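Local coordinates for alpha-14 giardin (Giardia lamblia, PDB 3CHJ), which binds calcium and phospholipid as an annexin and may serve as a calcium-regulated structural link between the membrane and the underlying axoneme, at residues Gln121-Tyr124 and Gln125-Asp129; Leu171-Lys174 and Ala175-Lys179; Tyr287-Ala290 and Phe291-Cys295. All coordinates share one frame; numbering follows the deposited sequence.

Overall arrangement
All three contacts are local, each formed along a short run of chain at a helix end, and they follow one another in sequence without touching. Interactions 1 and 2 sit on the last turns of helices 113-127 and 162-177, whereas interaction 3 opens helix 291-298. Interaction 2 carries the calcium ion, through Ala175 and Thr178. The centres of interactions 1 and 2 are about 39 Å apart, as are those of interactions 1 and 3, which lie on opposite sides of the chain's centre. Interactions 2 and 3 come closest, about 18 Å between nearest atoms, so neither interaction 1 nor interaction 3 reaches the calcium site.

Interaction 1 of 3, residues Gln121-Tyr124 and Gln125-Asp129; sequences QLYY and QLYND
The rings of Tyr123 and Tyr127, one helical turn apart, make the aromatic part of this contact: an edge of Tyr127 turns to the face of Tyr123, with centroids 4.7 Å apart and planes at 57°. Tyr127 CD2 sits over the centre of the Tyr123 ring, 3.5 Å from Tyr123 CE1. In Tyr123, CG anti to the backbone N (chi1 -162°) sends the ring outward beside the next turn, with a face to Tyr127. The backbone carbonyl oxygen of Asp129 reaches the edge of the same ring, near its plane.

Apolar contact is lighter. Leu122 CG meets Leu126 CD1 at 3.9 Å, the two side chains crossing at a slant.

Among the backbone bonds, Leu126 N to Leu122 O and Tyr127 N to Tyr123 O continue the helix, and Asn128 N to Tyr124 O, 2.9 Å, is still made after the chain has left helical angles. Asp129 O, buried here without a hydrogen-bond partner, receives a CA-H...O contact from Tyr124 CA at 3.3 Å.

Two waters tie side-chain ends together. One bridges Tyr123 OH and Asp129 OD2, donating to the carboxylate over 2.6 Å. The other links Tyr124 OH to Asn128 OD1 where these side chains lie alongside each other, pointing the same way.

Tyr123 packs on Ile90, and Tyr127 on Glu88 and Arg91, of helix 82-94. Asn128, with positive phi, ends helix 113-127 and turns the chain toward helix 131-139, a helix-to-helix turn within an all-helical annexin repeat.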
# COMPACT_ATOMS: atom_id res chain seq x y z
N GLN A 121 12.74 -10.45 8.01
CA GLN A 121 13.07 -11.84 8.29
C GLN A 121 12.48 -12.79 7.24
O GLN A 121 13.18 -13.66 6.69
CB GLN A 121 12.55 -12.19 9.70
CG GLN A 121 13.25 -11.41 10.82
CD GLN A 121 12.70 -11.67 12.22
OE1 GLN A 121 12.36 -10.73 12.95
NE2 GLN A 121 12.63 -12.93 12.61
N LEU A 122 11.20 -12.58 6.92
CA LEU A 122 10.53 -13.41 5.92
C LEU A 122 11.19 -13.28 4.55
O LEU A 122 11.36 -14.27 3.84
CB LEU A 122 9.03 -13.10 5.83
CG LEU A 122 8.27 -14.02 4.87
CD1 LEU A 122 8.41 -15.53 5.25
CD2 LEU A 122 6.81 -13.61 4.81
N TYR A 123 11.58 -12.05 4.19
CA TYR A 123 12.27 -11.83 2.92
C TYR A 123 13.55 -12.67 2.81
O TYR A 123 13.82 -13.30 1.78
CB TYR A 123 12.61 -10.34 2.71
CG TYR A 123 12.91 -10.02 1.26
CD1 TYR A 123 11.86 -9.66 0.39
CD2 TYR A 123 14.20 -10.10 0.75
CE1 TYR A 123 12.10 -9.41 -0.95
CE2 TYR A 123 14.46 -9.83 -0.59
CZ TYR A 123 13.40 -9.50 -1.44
OH TYR A 123 13.61 -9.26 -2.77
N TYR A 124 14.34 -12.65 3.87
CA TYR A 124 15.55 -13.43 3.91
C TYR A 124 15.24 -14.92 3.81
O TYR A 124 15.94 -15.64 3.09
CB TYR A 124 16.36 -13.13 5.18
CG TYR A 124 17.63 -13.93 5.20
CD1 TYR A 124 17.70 -15.12 5.92
CD2 TYR A 124 18.73 -13.52 4.46
CE1 TYR A 124 18.88 -15.89 5.92
CE2 TYR A 124 19.91 -14.27 4.44
CZ TYR A 124 19.97 -15.45 5.17
OH TYR A 124 21.15 -16.18 5.13
N GLN A 125 14.21 -15.38 4.51
CA GLN A 125 13.82 -16.81 4.43
C GLN A 125 13.39 -17.25 3.04
O GLN A 125 13.68 -18.37 2.63
CB GLN A 125 12.75 -17.17 5.46
CG GLN A 125 13.23 -17.02 6.90
CD GLN A 125 14.53 -17.78 7.22
OE1 GLN A 125 15.35 -17.33 8.04
NE2 GLN A 125 14.72 -18.94 6.60
N LEU A 126 12.72 -16.37 2.31
CA LEU A 126 12.21 -16.70 0.99
C LEU A 126 13.26 -16.62 -0.10
O LEU A 126 13.25 -17.41 -1.04
CB LEU A 126 11.05 -15.77 0.62
CG LEU A 126 9.74 -15.91 1.42
CD1 LEU A 126 8.81 -14.79 1.06
CD2 LEU A 126 9.08 -17.26 1.13
N TYR A 127 14.16 -15.65 0.02
CA TYR A 127 15.01 -15.25 -1.10
C TYR A 127 16.52 -15.31 -0.85
O TYR A 127 17.30 -15.13 -1.79
CB TYR A 127 14.64 -13.84 -1.57
CG TYR A 127 13.19 -13.74 -1.97
CD1 TYR A 127 12.66 -14.57 -2.98
CD2 TYR A 127 12.34 -12.83 -1.36
CE1 TYR A 127 11.31 -14.50 -3.34
CE2 TYR A 127 11.00 -12.75 -1.71
CZ TYR A 127 10.49 -13.58 -2.70
OH TYR A 127 9.16 -13.50 -3.05
N ASN A 128 16.91 -15.55 0.41
CA ASN A 128 18.33 -15.60 0.81
C ASN A 128 19.04 -14.27 0.57
O ASN A 128 20.26 -14.20 0.39
CB ASN A 128 19.05 -16.74 0.04
CG ASN A 128 20.47 -16.96 0.51
OD1 ASN A 128 20.73 -16.99 1.71
ND2 ASN A 128 21.39 -17.15 -0.44
N ASP A 129 18.25 -13.19 0.58
CA ASP A 129 18.75 -11.84 0.37
C ASP A 129 18.27 -10.97 1.50
O ASP A 129 17.21 -11.22 2.07
CB ASP A 129 18.16 -11.24 -0.91
CG ASP A 129 18.70 -11.87 -2.16
OD1 ASP A 129 19.85 -12.37 -2.17
OD2 ASP A 129 17.95 -11.85 -3.16
O HOH W 1 14.69 -15.16 9.36
O HOH W 2 15.82 -10.48 -3.82
O HOH W 3 22.65 -15.75 3.02

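Interaction 2 of 3, residues Leu171-Lys174 and Ala175-Lys179; sequences LVRK and AIETK. With CA (calcium ion), chain B.
Ile176 CG1 presses on the backbone oxygen of Val172 at 3.2 Å, on the closely packed side of helix 162-177. Here Ala175 and Ile176 rest on Trp189 and Val172 on Ile192, both of helix 186-195, and Ala175 N and Ile176 N donate regular bonds to Leu171 O and Val172 O. Between the side chains themselves the touch is light, Val172 CG2 standing 4.3 Å from Ile176 CD1.

The end of the helix is given over to calcium. Ala175 O binds the ion at 2.3 Å, and Thr178 grips it twice, through its backbone O and through OG1 at 2.4 Å. A chi1 of 61° sets OG1 between the backbone N and the carbonyl carbon, on the ion's side, and leaves CG2 to meet Lys174 CE. Gly180 O and the carboxylates of Glu185 and Glu224 complete the site, a loop following a helix joined by acidic side chains from further along the chain, as in annexin calcium sites. Lys174 NZ forms salt bridges with Asp184 and with Glu185 OE2, whose other oxygen, OE1, is on the calcium ion, so a second-shell charge probably steadies a calcium ligand.

Toward solvent the grip is looser. Arg173 NE makes a salt bridge with Glu177 OE2 at 3.0 Å, but as a hydrogen bond it is weak, bent to 128°, and the guanidinium and carboxylate planes stand 80° apart. A water lying at the guanidinium edge accepts from Arg173 NH2 and donates to Glu177 OE2. The stronger partner of Arg173 is Asp215, in a salt bridge with NH1, which also hydrogen-bonds Tyr208 OH; Tyr212 adds a cation-pi contact.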
# COMPACT_ATOMS: atom_id res chain seq x y z
N LEU A 171 12.80 23.07 12.77
CA LEU A 171 13.66 22.59 11.69
C LEU A 171 12.89 22.29 10.39
O LEU A 171 13.35 22.66 9.30
CB LEU A 171 14.43 21.35 12.16
CG LEU A 171 15.52 21.67 13.20
CD1 LEU A 171 16.00 20.37 13.83
CD2 LEU A 171 16.67 22.43 12.56
N VAL A 172 11.73 21.65 10.52
CA VAL A 172 10.96 21.34 9.32
C VAL A 172 10.32 22.58 8.68
O VAL A 172 10.25 22.68 7.45
CB VAL A 172 9.95 20.18 9.50
CG1 VAL A 172 8.63 20.61 10.16
CG2 VAL A 172 9.71 19.52 8.13
N ARG A 173 9.92 23.54 9.51
CA ARG A 173 9.48 24.83 8.99
C ARG A 173 10.59 25.52 8.20
O ARG A 173 10.35 26.04 7.11
CB ARG A 173 8.96 25.74 10.10
CG ARG A 173 8.60 27.13 9.63
CD ARG A 173 7.36 27.12 8.73
NE ARG A 173 6.79 28.46 8.58
CZ ARG A 173 5.57 28.72 8.11
NH1 ARG A 173 4.78 27.73 7.71
NH2 ARG A 173 5.14 29.97 8.02
N LYS A 174 11.80 25.54 8.76
CA LYS A 174 12.96 26.09 8.06
C LYS A 174 13.15 25.43 6.69
O LYS A 174 13.30 26.11 5.67
CB LYS A 174 14.21 25.96 8.93
CG LYS A 174 15.48 26.60 8.39
CD LYS A 174 16.26 25.66 7.48
CE LYS A 174 17.34 26.38 6.70
NZ LYS A 174 18.15 25.45 5.84
N ALA A 175 13.07 24.11 6.67
CA ALA A 175 13.21 23.35 5.44
C ALA A 175 12.10 23.68 4.43
O ALA A 175 12.36 23.82 3.24
CB ALA A 175 13.22 21.85 5.76
N ILE A 176 10.88 23.81 4.91
CA ILE A 176 9.74 24.14 4.05
C ILE A 176 9.89 25.54 3.43
O ILE A 176 9.50 25.77 2.28
CB ILE A 176 8.44 23.99 4.84
CG1 ILE A 176 8.13 22.49 5.03
CG2 ILE A 176 7.28 24.73 4.15
CD1 ILE A 176 7.02 22.18 6.04
N GLU A 177 10.49 26.45 4.19
CA GLU A 177 10.61 27.83 3.73
C GLU A 177 11.61 28.03 2.62
O GLU A 177 11.45 28.95 1.80
CB GLU A 177 10.90 28.78 4.90
CG GLU A 177 9.68 29.02 5.75
CD GLU A 177 9.86 30.13 6.78
OE1 GLU A 177 10.68 31.05 6.56
OE2 GLU A 177 9.18 30.08 7.82
N THR A 178 12.64 27.18 2.56
CA THR A 178 13.70 27.31 1.54
C THR A 178 13.38 26.51 0.28
O THR A 178 12.94 25.35 0.35
CB THR A 178 15.06 26.83 2.06
OG1 THR A 178 14.96 25.44 2.42
CG2 THR A 178 15.50 27.63 3.29
N LYS A 179 13.62 27.12 -0.88
CA LYS A 179 13.43 26.45 -2.16
C LYS A 179 14.44 25.31 -2.33
O LYS A 179 15.65 25.52 -2.23
CB LYS A 179 13.56 27.45 -3.31
CG LYS A 179 13.18 26.90 -4.67
CD LYS A 179 13.51 27.90 -5.77
CE LYS A 179 12.52 29.06 -5.77
NZ LYS A 179 12.83 30.09 -6.82
CA CA B . 13.87 23.50 1.58
O HOH W 4 7.09 31.85 9.29

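Interaction 3 of 3, residues Tyr287-Ala290 and Phe291-Cys295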
# COMPACT_ATOMS: atom_id res chain seq x y z
N TYR A 287 -11.29 14.52 -2.79
CA TYR A 287 -11.28 14.69 -4.26
C TYR A 287 -12.61 15.17 -4.84
O TYR A 287 -12.67 15.48 -6.04
CB TYR A 287 -10.78 13.42 -4.99
CG TYR A 287 -9.42 13.04 -4.49
CD1 TYR A 287 -9.24 11.93 -3.66
CD2 TYR A 287 -8.32 13.85 -4.77
CE1 TYR A 287 -7.97 11.62 -3.14
CE2 TYR A 287 -7.07 13.55 -4.27
CZ TYR A 287 -6.90 12.45 -3.46
OH TYR A 287 -5.63 12.19 -2.96
N GLY A 288 -13.65 15.23 -4.01
CA GLY A 288 -14.96 15.75 -4.46
C GLY A 288 -15.85 14.82 -5.27
O GLY A 288 -17.06 15.02 -5.36
N GLN A 289 -15.25 13.80 -5.86
CA GLN A 289 -15.97 12.81 -6.65
C GLN A 289 -16.05 11.50 -5.85
O GLN A 289 -15.08 11.12 -5.19
CB GLN A 289 -15.24 12.58 -7.97
CG GLN A 289 -15.89 11.53 -8.89
CD GLN A 289 -15.19 11.37 -10.21
OE1 GLN A 289 -13.96 11.44 -10.30
NE2 GLN A 289 -15.97 11.12 -11.26
N ALA A 290 -17.18 10.81 -5.92
CA ALA A 290 -17.30 9.47 -5.33
C ALA A 290 -16.31 8.50 -5.96
O ALA A 290 -16.13 8.49 -7.17
CB ALA A 290 -18.73 8.91 -5.50
N PHE A 291 -15.69 7.68 -5.12
CA PHE A 291 -14.78 6.63 -5.59
C PHE A 291 -15.41 5.77 -6.67
O PHE A 291 -14.77 5.51 -7.70
CB PHE A 291 -14.38 5.75 -4.39
CG PHE A 291 -13.42 4.62 -4.74
CD1 PHE A 291 -12.05 4.80 -4.59
CD2 PHE A 291 -13.89 3.39 -5.20
CE1 PHE A 291 -11.16 3.77 -4.90
CE2 PHE A 291 -13.02 2.36 -5.52
CZ PHE A 291 -11.65 2.55 -5.38
N ASP A 292 -16.65 5.35 -6.44
CA ASP A 292 -17.30 4.44 -7.39
C ASP A 292 -17.48 5.11 -8.74
O ASP A 292 -17.42 4.45 -9.77
CB ASP A 292 -18.64 3.93 -6.85
CG ASP A 292 -18.48 2.91 -5.73
OD1 ASP A 292 -17.34 2.46 -5.44
OD2 ASP A 292 -19.52 2.56 -5.11
N GLU A 293 -17.69 6.43 -8.74
CA GLU A 293 -17.87 7.16 -10.00
C GLU A 293 -16.58 7.24 -10.79
O GLU A 293 -16.57 7.06 -12.00
CB GLU A 293 -18.45 8.54 -9.72
CG GLU A 293 -18.78 9.35 -10.96
CD GLU A 293 -19.25 10.75 -10.63
OE1 GLU A 293 -20.18 10.89 -9.80
OE2 GLU A 293 -18.68 11.71 -11.19
N ARG A 294 -15.47 7.52 -10.10
CA ARG A 294 -14.16 7.49 -10.74
C ARG A 294 -13.84 6.09 -11.27
O ARG A 294 -13.38 5.93 -12.40
CB ARG A 294 -13.06 7.99 -9.79
CG ARG A 294 -11.70 8.13 -10.46
CD ARG A 294 -11.70 9.24 -11.52
NE ARG A 294 -10.43 9.32 -12.24
CZ ARG A 294 -9.37 9.99 -11.80
NH1 ARG A 294 -9.43 10.65 -10.65
NH2 ARG A 294 -8.26 10.01 -12.52
N CYS A 295 -14.10 5.08 -10.46
CA CYS A 295 -13.86 3.70 -10.86
C CYS A 295 -14.68 3.31 -12.10
O CYS A 295 -14.16 2.64 -13.00
CB CYS A 295 -14.16 2.77 -9.68
SG CYS A 295 -13.44 1.12 -9.85
O HOH W 5 -11.78 11.53 -8.80
O HOH W 6 -19.44 11.90 -7.37
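The side-chain amide of Gln289 stands nearly perpendicular to the carboxylate of Glu293, at 82°, but only 25° from the guanidinium plane of Arg294. Gln289 NE2 comes to Glu293 OE2 from above the carboxylate plane, 2.8 Å away. At the other end of the amide, Gln289 OE1 lies 3.4 Å from Arg294 CD, and a water in plane at the guanidinium edge accepts from Arg294 NH1 while donating to OE1. The Phe291 ring has Asp292 OD1 at its edge, in plane, and pairs edge-to-face with the rings of Tyr283 and Phe255.

These groups surround the N-terminus of helix 291-298 in the fourth annexin repeat, with Ala290 at the N-cap position. Ala290 offers no side-chain cap; its carbonyl oxygen takes the i+4 bond from Arg294 N as the helix starts, 3.2 Å long and nearly linear at 166°. Glu293 N adds a weak bond to the same oxygen.

Gln289 reaches across from the preceding loop because CG is anti to the backbone N and the chain runs straight on from there, crossing the Glu293 side chain at about a right angle. Glu293 is also extended beyond CG and holds its carboxylate beside the first turn. There its negative charge would probably be favoured by the helix dipole.

Beneath this polar surface, Phe291 points into the fold, where it packs on Met251 of helix 243-254 and Ile307 of helix 301-310. Asp292 forms a salt bridge with Lys280 of helix 279-287, and Arg294 NE one with Glu298, one turn on in the same helix. On the outer side, a water accepts from Ala290 N and donates to Glu293 OE1 over 2.7 Å.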